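Local structure of blue (Type 1) copper domain protein (Nitrosopumilus maritimus, 5FC9) at residues A[31-45]-A[57-71]. The protein holds a mononuclear type 1 copper ion in an open site within a small cupredoxin domain, and probably serves in electron transfer. Numbering follows the deposited sequence.
Sequences TVTWTNDDSVPHNIQ and FNSPPLNTGDRFEHV. With CU (copper (II) ion), chain E.
In the open type 1 copper site of this cupredoxin domain, ligand H42 is held through its backbone by L62: L62 N donates a hydrogen bond to H42 O (2.7 Å), and L62 O accepts from both H42 N and N36 ND2, the latter from above the carbonyl plane. Histidine suits position 42 because its two ring nitrogens do separate jobs: ND1 binds the copper at 2.0 Å, while NE2 donates a hydrogen bond to D38 OD2 at 2.7 Å; metal and carboxylate together fix the ring's rotation. C82, H85 and a water complete the coordination. N36, with CG anti to its own N (chi1 -175°), also gives ND2 to V40 O and takes D38 N on OD1 in an Asx turn, so one amide ties strand end to copper loop. T64 OG1 donates to D38 O.

Beyond the copper loop, strands 31-36 and 67-71 pair antiparallel in one sheet of the beta sandwich. Their inner face carries W34, whose CE3 lies 3.6 Å from F68 CD2, the planes oblique at 34°. F57 is nearly parallel to the indole but slid off it, CE2 to CH2 of W34 3.8 Å; V32 CG1 and I44 CG2 lie over opposite indole faces, each toward the rim. S59 CB sits over the F68 ring while S59 OG accepts I44 N at 2.8 Å and donates to P60 O, a short hydroxyl replacing a backbone acceptor. On the other face T33 stands across from E69 and T35 from R67, short hydroxyls meeting long charged chains: T33 OG1 donates to E69 OE2 from above the carboxylate plane, and R67 NE donates to T35 OG1 at 2.8 Å.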
ATOM      1  N   THR A  31      -9.888   7.480 -31.938  1.00 22.33           N
ATOM      2  CA  THR A  31      -8.931   6.400 -31.779  1.00 24.43           C
ATOM      3  C   THR A  31      -8.007   6.728 -30.609  1.00 21.04           C
ATOM      4  O   THR A  31      -7.314   7.749 -30.625  1.00 21.20           O
ATOM      5  CB  THR A  31      -8.086   6.183 -33.055  1.00 25.19           C
ATOM      6  OG1 THR A  31      -8.933   5.732 -34.121  1.00 28.16           O
ATOM      7  CG2 THR A  31      -7.003   5.141 -32.805  1.00 25.77           C
ATOM      8  N   VAL A  32      -8.024   5.867 -29.591  1.00 20.00           N
ATOM      9  CA  VAL A  32      -7.177   6.040 -28.416  1.00 18.59           C
ATOM     10  C   VAL A  32      -5.939   5.154 -28.526  1.00 19.06           C
ATOM     11  O   VAL A  32      -6.038   3.990 -28.903  1.00 17.84           O
ATOM     12  CB  VAL A  32      -7.947   5.701 -27.123  1.00 18.57           C
ATOM     13  CG1 VAL A  32      -7.011   5.728 -25.913  1.00 19.14           C
ATOM     14  CG2 VAL A  32      -9.088   6.675 -26.943  1.00 19.83           C
ATOM     15  N   THR A  33      -4.772   5.716 -28.217  1.00 18.28           N
ATOM     16  CA  THR A  33      -3.527   4.962 -28.280  1.00 18.19           C
ATOM     17  C   THR A  33      -2.852   4.902 -26.915  1.00 16.53           C
ATOM     18  O   THR A  33      -2.523   5.939 -26.344  1.00 18.41           O
ATOM     19  CB  THR A  33      -2.537   5.578 -29.287  1.00 22.30           C
ATOM     20  OG1 THR A  33      -3.164   5.671 -30.572  1.00 25.65           O
ATOM     21  CG2 THR A  33      -1.287   4.716 -29.403  1.00 21.24           C
ATOM     22  N   TRP A  34      -2.659   3.690 -26.416  1.00 16.07           N
ATOM     23  CA  TRP A  34      -1.860   3.475 -25.206  1.00 17.23           C
ATOM     24  C   TRP A  34      -0.422   3.174 -25.586  1.00 16.93           C
ATOM     25  O   TRP A  34      -0.185   2.415 -26.524  1.00 16.21           O
ATOM     26  CB  TRP A  34      -2.382   2.299 -24.375  1.00 18.09           C
ATOM     27  CG  TRP A  34      -3.646   2.510 -23.589  1.00 16.85           C
ATOM     28  CD1 TRP A  34      -3.741   2.800 -22.249  1.00 19.89           C
ATOM     29  CD2 TRP A  34      -4.989   2.363 -24.059  1.00 16.40           C
ATOM     30  NE1 TRP A  34      -5.059   2.867 -21.869  1.00 17.78           N
ATOM     31  CE2 TRP A  34      -5.849   2.611 -22.965  1.00 18.33           C
ATOM     32  CE3 TRP A  34      -5.555   2.072 -25.308  1.00 17.98           C
ATOM     33  CZ2 TRP A  34      -7.230   2.565 -23.074  1.00 19.12           C
ATOM     34  CZ3 TRP A  34      -6.938   2.026 -25.416  1.00 20.27           C
ATOM     35  CH2 TRP A  34      -7.755   2.280 -24.307  1.00 20.73           C
ATOM     36  N   THR A  35       0.533   3.723 -24.840  1.00 15.11           N
ATOM     37  CA  THR A  35       1.928   3.379 -25.045  1.00 15.95           C
ATOM     38  C   THR A  35       2.512   2.892 -23.726  1.00 14.52           C
ATOM     39  O   THR A  35       2.318   3.538 -22.698  1.00 16.14           O
ATOM     40  CB  THR A  35       2.747   4.573 -25.555  1.00 19.79           C
ATOM     41  OG1 THR A  35       2.211   5.006 -26.814  1.00 19.03           O
ATOM     42  CG2 THR A  35       4.198   4.176 -25.754  1.00 19.48           C
ATOM     43  N   ASN A  36       3.212   1.764 -23.760  1.00 14.38           N
ATOM     44  CA  ASN A  36       3.924   1.304 -22.571  1.00 15.89           C
ATOM     45  C   ASN A  36       5.325   1.916 -22.478  1.00 14.52           C
ATOM     46  O   ASN A  36       6.236   1.486 -23.179  1.00 15.57           O
ATOM     47  CB  ASN A  36       4.028  -0.222 -22.546  1.00 15.84           C
ATOM     48  CG  ASN A  36       4.649  -0.736 -21.248  1.00 14.39           C
ATOM     49  OD1 ASN A  36       4.807   0.032 -20.311  1.00 15.45           O
ATOM     50  ND2 ASN A  36       5.007  -2.020 -21.197  1.00 14.40           N
ATOM     51  N   ASP A  37       5.485   2.906 -21.606  1.00 15.11           N
ATOM     52  CA  ASP A  37       6.789   3.536 -21.391  1.00 16.48           C
ATOM     53  C   ASP A  37       7.506   2.919 -20.198  1.00 16.49           C
ATOM     54  O   ASP A  37       8.631   3.301 -19.876  1.00 18.21           O
ATOM     55  CB  ASP A  37       6.644   5.041 -21.168  1.00 19.70           C
ATOM     56  CG  ASP A  37       6.498   5.819 -22.456  1.00 23.47           C
ATOM     57  OD1 ASP A  37       6.670   5.239 -23.548  1.00 25.95           O
ATOM     58  OD2 ASP A  37       6.232   7.034 -22.366  1.00 30.69           O
ATOM     59  N   ASP A  38       6.855   1.954 -19.556  1.00 14.86           N
ATOM     60  CA  ASP A  38       7.422   1.307 -18.373  1.00 15.56           C
ATOM     61  C   ASP A  38       8.450   0.242 -18.768  1.00 18.09           C
ATOM     62  O   ASP A  38       8.530  -0.162 -19.933  1.00 16.55           O
ATOM     63  CB  ASP A  38       6.291   0.686 -17.538  1.00 13.99           C
ATOM     64  CG  ASP A  38       6.642   0.549 -16.067  1.00 17.45           C
ATOM     65  OD1 ASP A  38       7.791   0.872 -15.679  1.00 16.70           O
ATOM     66  OD2 ASP A  38       5.756   0.102 -15.312  1.00 15.10           O
ATOM     67  N   SER A  39       9.218  -0.227 -17.793  1.00 16.04           N
ATOM     68  CA  SER A  39      10.281  -1.200 -18.022  1.00 16.83           C
ATOM     69  C   SER A  39       9.867  -2.649 -17.794  1.00 16.59           C
ATOM     70  O   SER A  39      10.730  -3.535 -17.708  1.00 18.47           O
ATOM     71  CB  SER A  39      11.473  -0.882 -17.114  1.00 19.38           C
ATOM     72  OG  SER A  39      11.069  -0.963 -15.748  1.00 25.21           O
ATOM     73  N   VAL A  40       8.563  -2.890 -17.667  1.00 15.13           N
ATOM     74  CA  VAL A  40       8.026  -4.245 -17.556  1.00 12.86           C
ATOM     75  C   VAL A  40       6.810  -4.372 -18.475  1.00 13.55           C
ATOM     76  O   VAL A  40       6.234  -3.363 -18.878  1.00 15.35           O
ATOM     77  CB  VAL A  40       7.614  -4.610 -16.102  1.00 14.89           C
ATOM     78  CG1 VAL A  40       8.818  -4.500 -15.155  1.00 17.13           C
ATOM     79  CG2 VAL A  40       6.446  -3.754 -15.627  1.00 16.47           C
ATOM     80  N   PRO A  41       6.413  -5.613 -18.808  1.00 14.26           N
ATOM     81  CA  PRO A  41       5.206  -5.751 -19.636  1.00 16.15           C
ATOM     82  C   PRO A  41       3.938  -5.278 -18.929  1.00 14.66           C
ATOM     83  O   PRO A  41       3.825  -5.372 -17.698  1.00 15.31           O
ATOM     84  CB  PRO A  41       5.133  -7.260 -19.905  1.00 18.33           C
ATOM     85  CG  PRO A  41       6.503  -7.773 -19.658  1.00 18.72           C
ATOM     86  CD  PRO A  41       7.072  -6.909 -18.577  1.00 15.34           C
ATOM     87  N   HIS A  42       2.994  -4.774 -19.722  1.00 13.22           N
ATOM     88  CA  HIS A  42       1.683  -4.389 -19.233  1.00 11.81           C
ATOM     89  C   HIS A  42       0.650  -4.854 -20.220  1.00 16.81           C
ATOM     90  O   HIS A  42       0.986  -5.216 -21.335  1.00 16.73           O
ATOM     91  CB  HIS A  42       1.588  -2.877 -19.057  1.00 12.12           C
ATOM     92  CG  HIS A  42       2.387  -2.362 -17.905  1.00 14.11           C
ATOM     93  ND1 HIS A  42       2.065  -2.641 -16.595  1.00 12.44           N
ATOM     94  CD2 HIS A  42       3.492  -1.583 -17.864  1.00 12.79           C
ATOM     95  CE1 HIS A  42       2.940  -2.059 -15.792  1.00 15.46           C
ATOM     96  NE2 HIS A  42       3.815  -1.407 -16.538  1.00 14.12           N
ATOM     97  N   ASN A  43      -0.609  -4.851 -19.814  1.00 15.82           N
ATOM     98  CA  ASN A  43      -1.668  -4.984 -20.805  1.00 15.62           C
ATOM     99  C   ASN A  43      -2.817  -4.054 -20.440  1.00 15.18           C
ATOM    100  O   ASN A  43      -2.819  -3.420 -19.379  1.00 15.66           O
ATOM    101  CB  ASN A  43      -2.129  -6.448 -20.943  1.00 16.84           C
ATOM    102  CG  ASN A  43      -2.660  -7.025 -19.650  1.00 18.45           C
ATOM    103  OD1 ASN A  43      -3.587  -6.490 -19.059  1.00 18.51           O
ATOM    104  ND2 ASN A  43      -2.072  -8.123 -19.206  1.00 25.88           N
ATOM    105  N   ILE A  44      -3.767  -3.936 -21.362  1.00 15.02           N
ATOM    106  CA  ILE A  44      -4.915  -3.065 -21.194  1.00 16.38           C
ATOM    107  C   ILE A  44      -6.167  -3.912 -21.386  1.00 17.25           C
ATOM    108  O   ILE A  44      -6.395  -4.441 -22.470  1.00 17.76           O
ATOM    109  CB  ILE A  44      -4.899  -1.895 -22.207  1.00 16.11           C
ATOM    110  CG1 ILE A  44      -3.678  -0.986 -21.971  1.00 16.57           C
ATOM    111  CG2 ILE A  44      -6.197  -1.100 -22.133  1.00 18.09           C
ATOM    112  CD1 ILE A  44      -3.663  -0.300 -20.620  1.00 18.93           C
ATOM    113  N   GLN A  45      -6.967  -4.062 -20.333  1.00 15.53           N
ATOM    114  CA  GLN A  45      -8.199  -4.856 -20.428  1.00 14.31           C
ATOM    115  C   GLN A  45      -9.394  -4.085 -19.906  1.00 15.85           C
ATOM    116  O   GLN A  45      -9.387  -3.613 -18.767  1.00 17.46           O
ATOM    117  CB  GLN A  45      -8.077  -6.159 -19.632  1.00 15.71           C
ATOM    118  CG  GLN A  45      -6.820  -6.949 -19.888  1.00 15.92           C
ATOM    119  CD  GLN A  45      -6.820  -7.599 -21.235  1.00 23.41           C
ATOM    120  OE1 GLN A  45      -7.862  -8.026 -21.721  1.00 21.53           O
ATOM    121  NE2 GLN A  45      -5.648  -7.683 -21.857  1.00 25.69           N
ATOM    122  N   PHE A  57     -12.212  -3.840 -25.188  1.00 16.45           N
ATOM    123  CA  PHE A  57     -10.871  -3.539 -25.684  1.00 17.68           C
ATOM    124  C   PHE A  57      -9.875  -4.253 -24.786  1.00 16.40           C
ATOM    125  O   PHE A  57      -9.858  -4.083 -23.562  1.00 16.88           O
ATOM    126  CB  PHE A  57     -10.607  -2.022 -25.786  1.00 17.66           C
ATOM    127  CG  PHE A  57     -10.894  -1.239 -24.533  1.00 15.71           C
ATOM    128  CD1 PHE A  57     -12.178  -0.819 -24.230  1.00 17.59           C
ATOM    129  CD2 PHE A  57      -9.857  -0.894 -23.670  1.00 15.61           C
ATOM    130  CE1 PHE A  57     -12.433  -0.079 -23.090  1.00 16.56           C
ATOM    131  CE2 PHE A  57     -10.105  -0.153 -22.534  1.00 17.20           C
ATOM    132  CZ  PHE A  57     -11.391   0.249 -22.234  1.00 16.31           C
ATOM    133  N   ASN A  58      -9.089  -5.113 -25.414  1.00 16.18           N
ATOM    134  CA  ASN A  58      -8.293  -6.094 -24.709  1.00 17.99           C
ATOM    135  C   ASN A  58      -7.000  -6.327 -25.463  1.00 20.70           C
ATOM    136  O   ASN A  58      -6.978  -6.974 -26.513  1.00 19.25           O
ATOM    137  CB  ASN A  58      -9.059  -7.408 -24.554  1.00 16.45           C
ATOM    138  CG  ASN A  58     -10.440  -7.213 -23.956  1.00 17.49           C
ATOM    139  OD1 ASN A  58     -11.398  -6.902 -24.672  1.00 18.17           O
ATOM    140  ND2 ASN A  58     -10.557  -7.404 -22.637  1.00 17.42           N
ATOM    141  N   SER A  59      -5.921  -5.790 -24.910  1.00 20.39           N
ATOM    142  CA  SER A  59      -4.641  -5.778 -25.597  1.00 18.27           C
ATOM    143  C   SER A  59      -3.871  -7.077 -25.442  1.00 18.08           C
ATOM    144  O   SER A  59      -4.091  -7.857 -24.508  1.00 20.62           O
ATOM    145  CB  SER A  59      -3.790  -4.610 -25.077  1.00 16.93           C
ATOM    146  OG  SER A  59      -3.099  -5.016 -23.912  1.00 16.55           O
ATOM    147  N   PRO A  60      -2.944  -7.329 -26.373  1.00 20.08           N
ATOM    148  CA  PRO A  60      -1.928  -8.346 -26.129  1.00 21.84           C
ATOM    149  C   PRO A  60      -0.972  -7.842 -25.048  1.00 19.55           C
ATOM    150  O   PRO A  60      -1.077  -6.675 -24.657  1.00 20.47           O
ATOM    151  CB  PRO A  60      -1.211  -8.470 -27.487  1.00 23.81           C
ATOM    152  CG  PRO A  60      -2.043  -7.723 -28.455  1.00 24.60           C
ATOM    153  CD  PRO A  60      -2.768  -6.680 -27.680  1.00 22.57           C
ATOM    154  N   PRO A  61      -0.048  -8.692 -24.583  1.00 22.58           N
ATOM    155  CA  PRO A  61       1.002  -8.143 -23.721  1.00 22.08           C
ATOM    156  C   PRO A  61       1.731  -7.022 -24.458  1.00 21.16           C
ATOM    157  O   PRO A  61       2.059  -7.177 -25.645  1.00 20.64           O
ATOM    158  CB  PRO A  61       1.926  -9.336 -23.472  1.00 23.50           C
ATOM    159  CG  PRO A  61       1.105 -10.545 -23.792  1.00 27.23           C
ATOM    160  CD  PRO A  61       0.143 -10.128 -24.852  1.00 22.13           C
ATOM    161  N   LEU A  62       1.934  -5.899 -23.776  1.00 18.39           N
ATOM    162  CA  LEU A  62       2.647  -4.758 -24.332  1.00 15.61           C
ATOM    163  C   LEU A  62       4.061  -4.739 -23.787  1.00 17.18           C
ATOM    164  O   LEU A  62       4.265  -4.500 -22.591  1.00 17.57           O
ATOM    165  CB  LEU A  62       1.949  -3.444 -23.987  1.00 16.23           C
ATOM    166  CG  LEU A  62       0.471  -3.391 -24.378  1.00 18.10           C
ATOM    167  CD1 LEU A  62      -0.175  -2.097 -23.898  1.00 20.74           C
ATOM    168  CD2 LEU A  62       0.348  -3.529 -25.887  1.00 21.59           C
ATOM    169  N   ASN A  63       5.031  -5.010 -24.655  1.00 17.10           N
ATOM    170  CA  ASN A  63       6.429  -4.829 -24.281  1.00 16.22           C
ATOM    171  C   ASN A  63       6.747  -3.351 -24.133  1.00 14.48           C
ATOM    172  O   ASN A  63       5.930  -2.488 -24.444  1.00 16.75           O
ATOM    173  CB  ASN A  63       7.347  -5.470 -25.324  1.00 19.67           C
ATOM    174  CG  ASN A  63       7.077  -6.951 -25.501  1.00 22.81           C
ATOM    175  OD1 ASN A  63       7.004  -7.692 -24.534  1.00 25.88           O
ATOM    176  ND2 ASN A  63       6.913  -7.382 -26.748  1.00 26.83           N
ATOM    177  N   THR A  64       7.943  -3.048 -23.646  1.00 18.15           N
ATOM    178  CA  THR A  64       8.358  -1.664 -23.528  1.00 15.63           C
ATOM    179  C   THR A  64       8.394  -1.002 -24.907  1.00 17.59           C
ATOM    180  O   THR A  64       9.012  -1.527 -25.844  1.00 20.23           O
ATOM    181  CB  THR A  64       9.728  -1.574 -22.834  1.00 16.29           C
ATOM    182  OG1 THR A  64       9.611  -2.167 -21.529  1.00 16.41           O
ATOM    183  CG2 THR A  64      10.167  -0.128 -22.703  1.00 17.69           C
ATOM    184  N   GLY A  65       7.719   0.135 -25.030  1.00 15.30           N
ATOM    185  CA  GLY A  65       7.629   0.836 -26.302  1.00 18.34           C
ATOM    186  C   GLY A  65       6.448   0.443 -27.164  1.00 20.57           C
ATOM    187  O   GLY A  65       6.139   1.142 -28.136  1.00 21.99           O
ATOM    188  N   ASP A  66       5.793  -0.664 -26.821  1.00 16.91           N
ATOM    189  CA  ASP A  66       4.636  -1.134 -27.594  1.00 17.53           C
ATOM    190  C   ASP A  66       3.422  -0.247 -27.401  1.00 20.10           C
ATOM    191  O   ASP A  66       3.257   0.424 -26.373  1.00 17.68           O
ATOM    192  CB  ASP A  66       4.253  -2.571 -27.219  1.00 19.04           C
ATOM    193  CG  ASP A  66       5.129  -3.601 -27.877  1.00 19.99           C
ATOM    194  OD1 ASP A  66       5.950  -3.222 -28.744  1.00 25.18           O
ATOM    195  OD2 ASP A  66       4.982  -4.794 -27.539  1.00 22.46           O
ATOM    196  N   ARG A  67       2.552  -0.289 -28.401  1.00 18.60           N
ATOM    197  CA  ARG A  67       1.348   0.521 -28.422  1.00 17.82           C
ATOM    198  C   ARG A  67       0.127  -0.348 -28.639  1.00 17.92           C
ATOM    199  O   ARG A  67       0.219  -1.442 -29.204  1.00 17.85           O
ATOM    200  CB  ARG A  67       1.440   1.587 -29.514  1.00 22.12           C
ATOM    201  CG  ARG A  67       2.566   2.578 -29.281  1.00 26.31           C
ATOM    202  CD  ARG A  67       2.427   3.836 -30.115  1.00 32.84           C
ATOM    203  NE  ARG A  67       3.080   4.960 -29.447  1.00 36.03           N
ATOM    204  CZ  ARG A  67       4.296   5.412 -29.739  1.00 40.15           C
ATOM    205  NH1 ARG A  67       5.005   4.851 -30.712  1.00 40.70           N
ATOM    206  NH2 ARG A  67       4.798   6.435 -29.060  1.00 41.21           N
ATOM    207  N   PHE A  68      -1.012   0.139 -28.167  1.00 18.48           N
ATOM    208  CA  PHE A  68      -2.291  -0.535 -28.373  1.00 18.72           C
ATOM    209  C   PHE A  68      -3.339   0.512 -28.691  1.00 18.49           C
ATOM    210  O   PHE A  68      -3.390   1.560 -28.048  1.00 18.49           O
ATOM    211  CB  PHE A  68      -2.692  -1.344 -27.133  1.00 18.20           C
ATOM    212  CG  PHE A  68      -4.108  -1.860 -27.181  1.00 18.11           C
ATOM    213  CD1 PHE A  68      -4.464  -2.866 -28.069  1.00 20.55           C
ATOM    214  CD2 PHE A  68      -5.074  -1.339 -26.332  1.00 18.95           C
ATOM    215  CE1 PHE A  68      -5.772  -3.344 -28.109  1.00 21.52           C
ATOM    216  CE2 PHE A  68      -6.379  -1.804 -26.368  1.00 21.81           C
ATOM    217  CZ  PHE A  68      -6.727  -2.808 -27.261  1.00 22.33           C
ATOM    218  N   GLU A  69      -4.166   0.245 -29.701  1.00 21.76           N
ATOM    219  CA  GLU A  69      -5.171   1.215 -30.118  1.00 19.16           C
ATOM    220  C   GLU A  69      -6.576   0.635 -30.046  1.00 19.30           C
ATOM    221  O   GLU A  69      -6.779  -0.557 -30.272  1.00 22.16           O
ATOM    222  CB  GLU A  69      -4.896   1.705 -31.545  1.00 19.83           C
ATOM    223  CG  GLU A  69      -3.584   2.464 -31.695  1.00 26.47           C
ATOM    224  CD  GLU A  69      -3.534   3.319 -32.948  1.00 35.26           C
ATOM    225  OE1 GLU A  69      -4.171   2.940 -33.956  1.00 33.55           O
ATOM    226  OE2 GLU A  69      -2.865   4.378 -32.920  1.00 37.05           O
ATOM    227  N   HIS A  70      -7.533   1.494 -29.717  1.00 18.65           N
ATOM    228  CA  HIS A  70      -8.950   1.137 -29.805  1.00 20.43           C
ATOM    229  C   HIS A  70      -9.791   2.337 -30.234  1.00 19.50           C
ATOM    230  O   HIS A  70      -9.606   3.454 -29.736  1.00 21.13           O
ATOM    231  CB  HIS A  70      -9.454   0.595 -28.468  1.00 20.93           C
ATOM    232  CG  HIS A  70     -10.884   0.149 -28.495  1.00 18.84           C
ATOM    233  ND1 HIS A  70     -11.286  -1.014 -29.116  1.00 22.07           N
ATOM    234  CD2 HIS A  70     -12.001   0.699 -27.963  1.00 21.27           C
ATOM    235  CE1 HIS A  70     -12.592  -1.157 -28.970  1.00 21.93           C
ATOM    236  NE2 HIS A  70     -13.051  -0.131 -28.278  1.00 22.47           N
ATOM    237  N   VAL A  71     -10.723   2.105 -31.160  1.00 22.17           N
ATOM    238  CA  VAL A  71     -11.646   3.156 -31.566  1.00 23.56           C
ATOM    239  C   VAL A  71     -12.905   3.118 -30.702  1.00 21.02           C
ATOM    240  O   VAL A  71     -13.591   2.101 -30.646  1.00 23.74           O
ATOM    241  CB  VAL A  71     -12.042   3.034 -33.058  1.00 27.32           C
ATOM    242  CG1 VAL A  71     -12.927   4.200 -33.455  1.00 31.29           C
ATOM    243  CG2 VAL A  71     -10.800   2.987 -33.938  1.00 26.15           C
TER
HETATM  244 CU    CU E1401       0.556  -3.544 -15.692  1.00 17.16          CU
HETATM  245  O   HOH W   1      -0.502  -1.625 -15.206  1.00 19.53           O